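Local coordinates for protein peptide methionine sulfoxide reductase MsrA (Corynebacterium diphtheriae, PDB 4D7L) that probably reduces the S-epimer of methionine sulfoxide in proteins back to methionine, repairing oxidative damage, at residues A[88-93]-A[116-121]; A[112-117]-A[158-163]. One frame throughout, in Å; residues are numbered along the deposited sequence. Where two conformers were deposited one is given.

In the fold
Both contacts belong to the mixed beta sheet at the heart of the MsrA fold and share strand 114-121, with Ile116 and Val117 common to the two. Interaction 1 zips this strand to its neighbour 86-94 by backbone bonds; interaction 2 reaches across the intervening strand 64-69 to strand 158-161 through side chains alone. Their centres lie about 9 Å apart, and Phe93 CB packs on His113 CB at 3.8 Å. Cys72, the predicted catalytic cysteine, which forms a disulfide with Cys226 here, has its side chain about 8 Å from that of Val91 in interaction 1 and about 10 Å from that of Thr114 in interaction 2.

Interaction 1 (A[88-93]-A[116-121]); sequences YTSVGF and IVEVVY
Two adjacent antiparallel strands of the central sheet pair here, 88-93 with 116-121, their directions 158° apart. Three hydrogen-bonded pairs, Tyr88 with Val120, Ser90 with Glu118 and Gly92 with Ile116, alternate with two non-hydrogen-bonded ones, Thr89 with Val119 and Val91 with Val117. Five of the six backbone bonds are firm, among them Val120 N to Tyr88 O at 2.9 Å; Tyr88 N to Val120 O is long and weak at 3.3 Å. Thr89 CA also makes a bent CA-H...O contact with Glu118 O, 3.1 Å away. Ser90 and Glu118 add a side-chain bond: Ser90 OG donates to Glu118 OE1 over 2.6 Å, and OE1 accepts on its anti lone pair, the one turned away from OE2. Glu118 CG is anti to the backbone N (chi1 172°) and the chain beyond is extended, carrying OE1 to a place where it meets both Ser90 OG and the rim of the Tyr88 ring, 3.5 Å from CE2 with the two planes 86° apart. Val120 CG2 meets the same ring edge at CD2, 3.8 Å away. Arg58 forms a salt bridge with Glu118 OE2, and Tyr207 hydrogen-bonds Ser90 OG. On the other face, Thr89, Val91 and Val117 pack on helix 73-81, Thr89 OG1 bonding Glu77; strand 64-69 flanks 116-121, and 208-209 borders 88-93.

Interaction 2 (A[112-117]-A[158-163]); sequences NHTEIV and AIYTAG
Ala158, at the start of strand 158-161, meets strand 114-117 with its methyl group: CB lies 4.0 Å from CG2 of Thr114, in the conformer given here, one of two, and 4.4 Å from Ile116 CD1, a looser contact. The strands are not paired. Strand 64-69 lies between them in the sheet, keeping the axes 8.6 Å apart at closest; the directions differ by 57°. Ile159 turns its side chain to the other face, onto Ile66 of strand 64-69 and Val177 of helix 166-186. Tyr160 then comes back to the same side as Ala158 and carries the remaining contacts. With CG anti to its carbonyl carbon (chi1 -53°), its side chain crosses that of Ile116 at about a right angle. Ile116 CD1 reaches the ring obliquely, 3.7 Å from CE2 and 3.9 Å from CD2, while CG1 approaches CE2 at 4.1 Å. Farther out, Tyr160 OH comes within 3.8 Å of Thr114 CG2 in that same conformer. Tyr67 of the intervening strand touches both Ile116 and Tyr160, and Ala94 of strand 86-94 also borders these two side chains. This conformer of Thr114 turns CG2 to the contact, whereas OG1, anti to the backbone N (chi1 -163°), hydrogen-bonds Arg156 O. Tyr160 OH bonds Glu195 of the neighbouring strand 195-198. With both buried hydroxyls so engaged, that of Thr114 in this conformer, and no hydrogen bond crossing between the segments, the contact rests on van der Waals packing of methyl groups and an aromatic ring.

Interaction 1 (A[88-93]-A[116-121])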
loop_
_atom_site.group_PDB
_atom_site.type_symbol
_atom_site.label_atom_id
_atom_site.label_comp_id
_atom_site.label_asym_id
_atom_site.label_seq_id
_atom_site.Cartn_x
_atom_site.Cartn_y
_atom_site.Cartn_z
ATOM N N TYR A 88 5.648 -10.608 -7.837
ATOM C CA TYR A 88 4.795 -9.666 -8.571
ATOM C C TYR A 88 4.364 -8.559 -7.618
ATOM O O TYR A 88 4.153 -8.813 -6.423
ATOM C CB TYR A 88 3.560 -10.369 -9.154
ATOM C CG TYR A 88 2.551 -9.444 -9.827
ATOM C CD1 TYR A 88 2.756 -8.990 -11.127
ATOM C CD2 TYR A 88 1.394 -9.023 -9.157
ATOM C CE1 TYR A 88 1.829 -8.139 -11.755
ATOM C CE2 TYR A 88 0.462 -8.170 -9.766
ATOM C CZ TYR A 88 0.681 -7.746 -11.071
ATOM O OH TYR A 88 -0.224 -6.902 -11.696
ATOM N N THR A 89 4.236 -7.340 -8.133
ATOM C CA THR A 89 3.600 -6.259 -7.377
ATOM C C THR A 89 2.652 -5.450 -8.272
ATOM O O THR A 89 2.766 -5.481 -9.501
ATOM C CB THR A 89 4.621 -5.260 -6.768
ATOM O OG1 THR A 89 5.303 -4.575 -7.827
ATOM C CG2 THR A 89 5.629 -5.967 -5.852
ATOM N N SER A 90 1.718 -4.740 -7.656
ATOM C CA SER A 90 0.959 -3.697 -8.360
ATOM C C SER A 90 0.603 -2.620 -7.348
ATOM O O SER A 90 0.797 -2.816 -6.145
ATOM C CB SER A 90 -0.309 -4.261 -9.032
ATOM O OG SER A 90 -1.309 -4.580 -8.068
ATOM N N VAL A 91 0.116 -1.486 -7.836
ATOM C CA VAL A 91 -0.364 -0.435 -6.958
ATOM C C VAL A 91 -1.823 -0.129 -7.209
ATOM O O VAL A 91 -2.376 -0.335 -8.312
ATOM C CB VAL A 91 0.449 0.876 -7.101
ATOM C CG1 VAL A 91 1.880 0.646 -6.599
ATOM C CG2 VAL A 91 0.444 1.383 -8.551
ATOM N N GLY A 92 -2.472 0.349 -6.165
ATOM C CA GLY A 92 -3.888 0.592 -6.283
ATOM C C GLY A 92 -4.436 1.019 -4.943
ATOM O O GLY A 92 -3.733 1.614 -4.120
ATOM N N PHE A 93 -5.697 0.661 -4.722
ATOM C CA PHE A 93 -6.503 1.262 -3.661
ATOM C C PHE A 93 -7.292 0.214 -2.895
ATOM O O PHE A 93 -7.920 -0.670 -3.493
ATOM C CB PHE A 93 -7.477 2.280 -4.273
ATOM C CG PHE A 93 -6.841 3.151 -5.331
ATOM C CD1 PHE A 93 -5.860 4.072 -4.981
ATOM C CD2 PHE A 93 -7.219 3.044 -6.663
ATOM C CE1 PHE A 93 -5.248 4.875 -5.954
ATOM C CE2 PHE A 93 -6.619 3.843 -7.641
ATOM C CZ PHE A 93 -5.634 4.764 -7.277
ATOM N N ILE A 116 -2.145 1.506 -1.742
ATOM C CA ILE A 116 -1.744 0.142 -1.402
ATOM C C ILE A 116 -0.838 -0.459 -2.449
ATOM O O ILE A 116 -1.061 -0.267 -3.651
ATOM C CB ILE A 116 -2.988 -0.771 -1.254
ATOM C CG1 ILE A 116 -3.775 -0.376 0.003
ATOM C CG2 ILE A 116 -2.612 -2.279 -1.243
ATOM C CD1 ILE A 116 -3.030 -0.700 1.324
ATOM N N VAL A 117 0.168 -1.197 -1.982
ATOM C CA VAL A 117 0.952 -2.083 -2.820
ATOM C C VAL A 117 0.487 -3.513 -2.615
ATOM O O VAL A 117 0.482 -4.013 -1.482
ATOM C CB VAL A 117 2.456 -2.021 -2.492
ATOM C CG1 VAL A 117 3.263 -2.956 -3.445
ATOM C CG2 VAL A 117 2.980 -0.596 -2.583
ATOM N N GLU A 118 0.053 -4.138 -3.703
ATOM C CA GLU A 118 -0.211 -5.569 -3.741
ATOM C C GLU A 118 1.143 -6.271 -3.854
ATOM O O GLU A 118 1.869 -6.046 -4.812
ATOM C CB GLU A 118 -1.093 -5.919 -4.935
ATOM C CG GLU A 118 -1.261 -7.441 -5.156
ATOM C CD GLU A 118 -1.950 -7.787 -6.465
ATOM O OE1 GLU A 118 -1.864 -6.998 -7.440
ATOM O OE2 GLU A 118 -2.574 -8.867 -6.524
ATOM N N VAL A 119 1.496 -7.075 -2.859
ATOM C CA VAL A 119 2.771 -7.779 -2.852
ATOM C C VAL A 119 2.526 -9.283 -2.949
ATOM O O VAL A 119 1.996 -9.903 -2.025
ATOM C CB VAL A 119 3.567 -7.469 -1.583
ATOM C CG1 VAL A 119 4.933 -8.161 -1.627
ATOM C CG2 VAL A 119 3.734 -5.977 -1.436
ATOM N N VAL A 120 2.886 -9.858 -4.078
ATOM C CA VAL A 120 2.753 -11.289 -4.253
ATOM C C VAL A 120 4.113 -11.933 -4.052
ATOM O O VAL A 120 5.072 -11.555 -4.711
ATOM C CB VAL A 120 2.224 -11.632 -5.636
ATOM C CG1 VAL A 120 2.053 -13.134 -5.776
ATOM C CG2 VAL A 120 0.889 -10.906 -5.875
ATOM N N TYR A 121 4.206 -12.922 -3.166
ATOM C CA TYR A 121 5.531 -13.434 -2.816
ATOM C C TYR A 121 5.575 -14.951 -2.736
ATOM O O TYR A 121 4.556 -15.609 -2.553
ATOM C CB TYR A 121 6.003 -12.823 -1.484
ATOM C CG TYR A 121 5.125 -13.197 -0.305
ATOM C CD1 TYR A 121 3.943 -12.505 -0.051
ATOM C CD2 TYR A 121 5.471 -14.244 0.543
ATOM C CE1 TYR A 121 3.132 -12.838 1.020
ATOM C CE2 TYR A 121 4.657 -14.592 1.615
ATOM C CZ TYR A 121 3.496 -13.882 1.849
ATOM O OH TYR A 121 2.688 -14.236 2.903
#

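Interaction 2 (A[112-117]-A[158-163])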
loop_
_atom_site.group_PDB
_atom_site.type_symbol
_atom_site.label_atom_id
_atom_site.label_comp_id
_atom_site.label_asym_id
_atom_site.label_seq_id
_atom_site.Cartn_x
_atom_site.Cartn_y
_atom_site.Cartn_z
ATOM N N ASN A 112 -12.235 7.047 0.882
ATOM C CA ASN A 112 -11.698 6.414 2.101
ATOM C C ASN A 112 -10.618 5.363 1.863
ATOM O O ASN A 112 -10.102 4.783 2.820
ATOM C CB ASN A 112 -12.835 5.805 2.944
ATOM C CG ASN A 112 -13.708 6.872 3.585
ATOM O OD1 ASN A 112 -13.316 8.045 3.648
ATOM N ND2 ASN A 112 -14.890 6.472 4.087
ATOM N N HIS A 113 -10.227 5.133 0.611
ATOM C CA HIS A 113 -9.160 4.164 0.365
ATOM C C HIS A 113 -7.773 4.662 0.762
ATOM O O HIS A 113 -7.518 5.868 0.860
ATOM C CB HIS A 113 -9.087 3.763 -1.115
ATOM C CG HIS A 113 -10.237 2.933 -1.581
ATOM N ND1 HIS A 113 -10.471 1.659 -1.114
ATOM C CD2 HIS A 113 -11.211 3.189 -2.493
ATOM C CE1 HIS A 113 -11.545 1.168 -1.712
ATOM N NE2 HIS A 113 -12.009 2.072 -2.555
ATOM N N THR A 114 -6.852 3.744 1.017
ATOM C CA THR A 114 -5.470 4.169 1.179
ATOM C C THR A 114 -4.661 3.596 0.016
ATOM O O THR A 114 -5.066 2.621 -0.629
ATOM C CB THR A 114 -4.876 3.752 2.539
ATOM O OG1 THR A 114 -3.692 4.521 2.795
ATOM C CG2 THR A 114 -4.538 2.256 2.572
ATOM N N GLU A 115 -3.533 4.236 -0.263
ATOM C CA GLU A 115 -2.651 3.822 -1.348
ATOM C C GLU A 115 -1.943 2.542 -0.940
ATOM O O GLU A 115 -1.232 2.514 0.067
ATOM C CB GLU A 115 -1.644 4.921 -1.695
ATOM C CG GLU A 115 -2.322 6.125 -2.360
ATOM C CD GLU A 115 -1.337 7.124 -2.966
ATOM O OE1 GLU A 115 -0.104 6.888 -2.924
ATOM O OE2 GLU A 115 -1.820 8.165 -3.467
ATOM N N ILE A 116 -2.145 1.506 -1.742
ATOM C CA ILE A 116 -1.744 0.142 -1.402
ATOM C C ILE A 116 -0.838 -0.459 -2.449
ATOM O O ILE A 116 -1.061 -0.267 -3.651
ATOM C CB ILE A 116 -2.988 -0.771 -1.254
ATOM C CG1 ILE A 116 -3.775 -0.376 0.003
ATOM C CG2 ILE A 116 -2.612 -2.279 -1.243
ATOM C CD1 ILE A 116 -3.030 -0.700 1.324
ATOM N N VAL A 117 0.168 -1.197 -1.982
ATOM C CA VAL A 117 0.952 -2.083 -2.820
ATOM C C VAL A 117 0.487 -3.513 -2.615
ATOM O O VAL A 117 0.482 -4.013 -1.482
ATOM C CB VAL A 117 2.456 -2.021 -2.492
ATOM C CG1 VAL A 117 3.263 -2.956 -3.445
ATOM C CG2 VAL A 117 2.980 -0.596 -2.583
ATOM N N ALA A 158 -1.246 0.783 6.611
ATOM C CA ALA A 158 -2.176 -0.352 6.595
ATOM C C ALA A 158 -1.507 -1.665 6.213
ATOM O O ALA A 158 -0.506 -1.692 5.478
ATOM C CB ALA A 158 -3.371 -0.077 5.641
ATOM N N ILE A 159 -2.065 -2.751 6.738
ATOM C CA ILE A 159 -1.764 -4.099 6.268
ATOM C C ILE A 159 -3.093 -4.821 6.078
ATOM O O ILE A 159 -3.833 -5.032 7.047
ATOM C CB ILE A 159 -0.892 -4.897 7.252
ATOM C CG1 ILE A 159 0.444 -4.187 7.500
ATOM C CG2 ILE A 159 -0.629 -6.319 6.700
ATOM C CD1 ILE A 159 1.235 -4.771 8.672
ATOM N N TYR A 160 -3.419 -5.192 4.841
ATOM C CA TYR A 160 -4.622 -6.007 4.616
ATOM C C TYR A 160 -4.202 -7.405 4.193
ATOM O O TYR A 160 -3.328 -7.563 3.355
ATOM C CB TYR A 160 -5.539 -5.381 3.554
ATOM C CG TYR A 160 -5.900 -3.923 3.846
ATOM C CD1 TYR A 160 -6.347 -3.533 5.109
ATOM C CD2 TYR A 160 -5.778 -2.946 2.858
ATOM C CE1 TYR A 160 -6.671 -2.185 5.390
ATOM C CE2 TYR A 160 -6.093 -1.607 3.123
ATOM C CZ TYR A 160 -6.532 -1.245 4.381
ATOM O OH TYR A 160 -6.827 0.056 4.632
ATOM N N THR A 161 -4.819 -8.423 4.779
ATOM C CA THR A 161 -4.383 -9.790 4.525
ATOM C C THR A 161 -5.336 -10.572 3.609
ATOM O O THR A 161 -6.488 -10.186 3.389
ATOM C CB THR A 161 -4.200 -10.542 5.848
ATOM O OG1 THR A 161 -5.434 -10.537 6.576
ATOM C CG2 THR A 161 -3.117 -9.875 6.688
ATOM N N ALA A 162 -4.833 -11.657 3.035
ATOM C CA ALA A 162 -5.599 -12.416 2.056
ATOM C C ALA A 162 -5.352 -13.915 2.194
ATOM O O ALA A 162 -4.439 -14.352 2.901
ATOM C CB ALA A 162 -5.247 -11.956 0.635
ATOM N N GLY A 163 -6.147 -14.704 1.488
ATOM C CA GLY A 163 -5.950 -16.146 1.483
ATOM C C GLY A 163 -6.763 -16.865 2.535
ATOM O O GLY A 163 -7.519 -16.247 3.285
#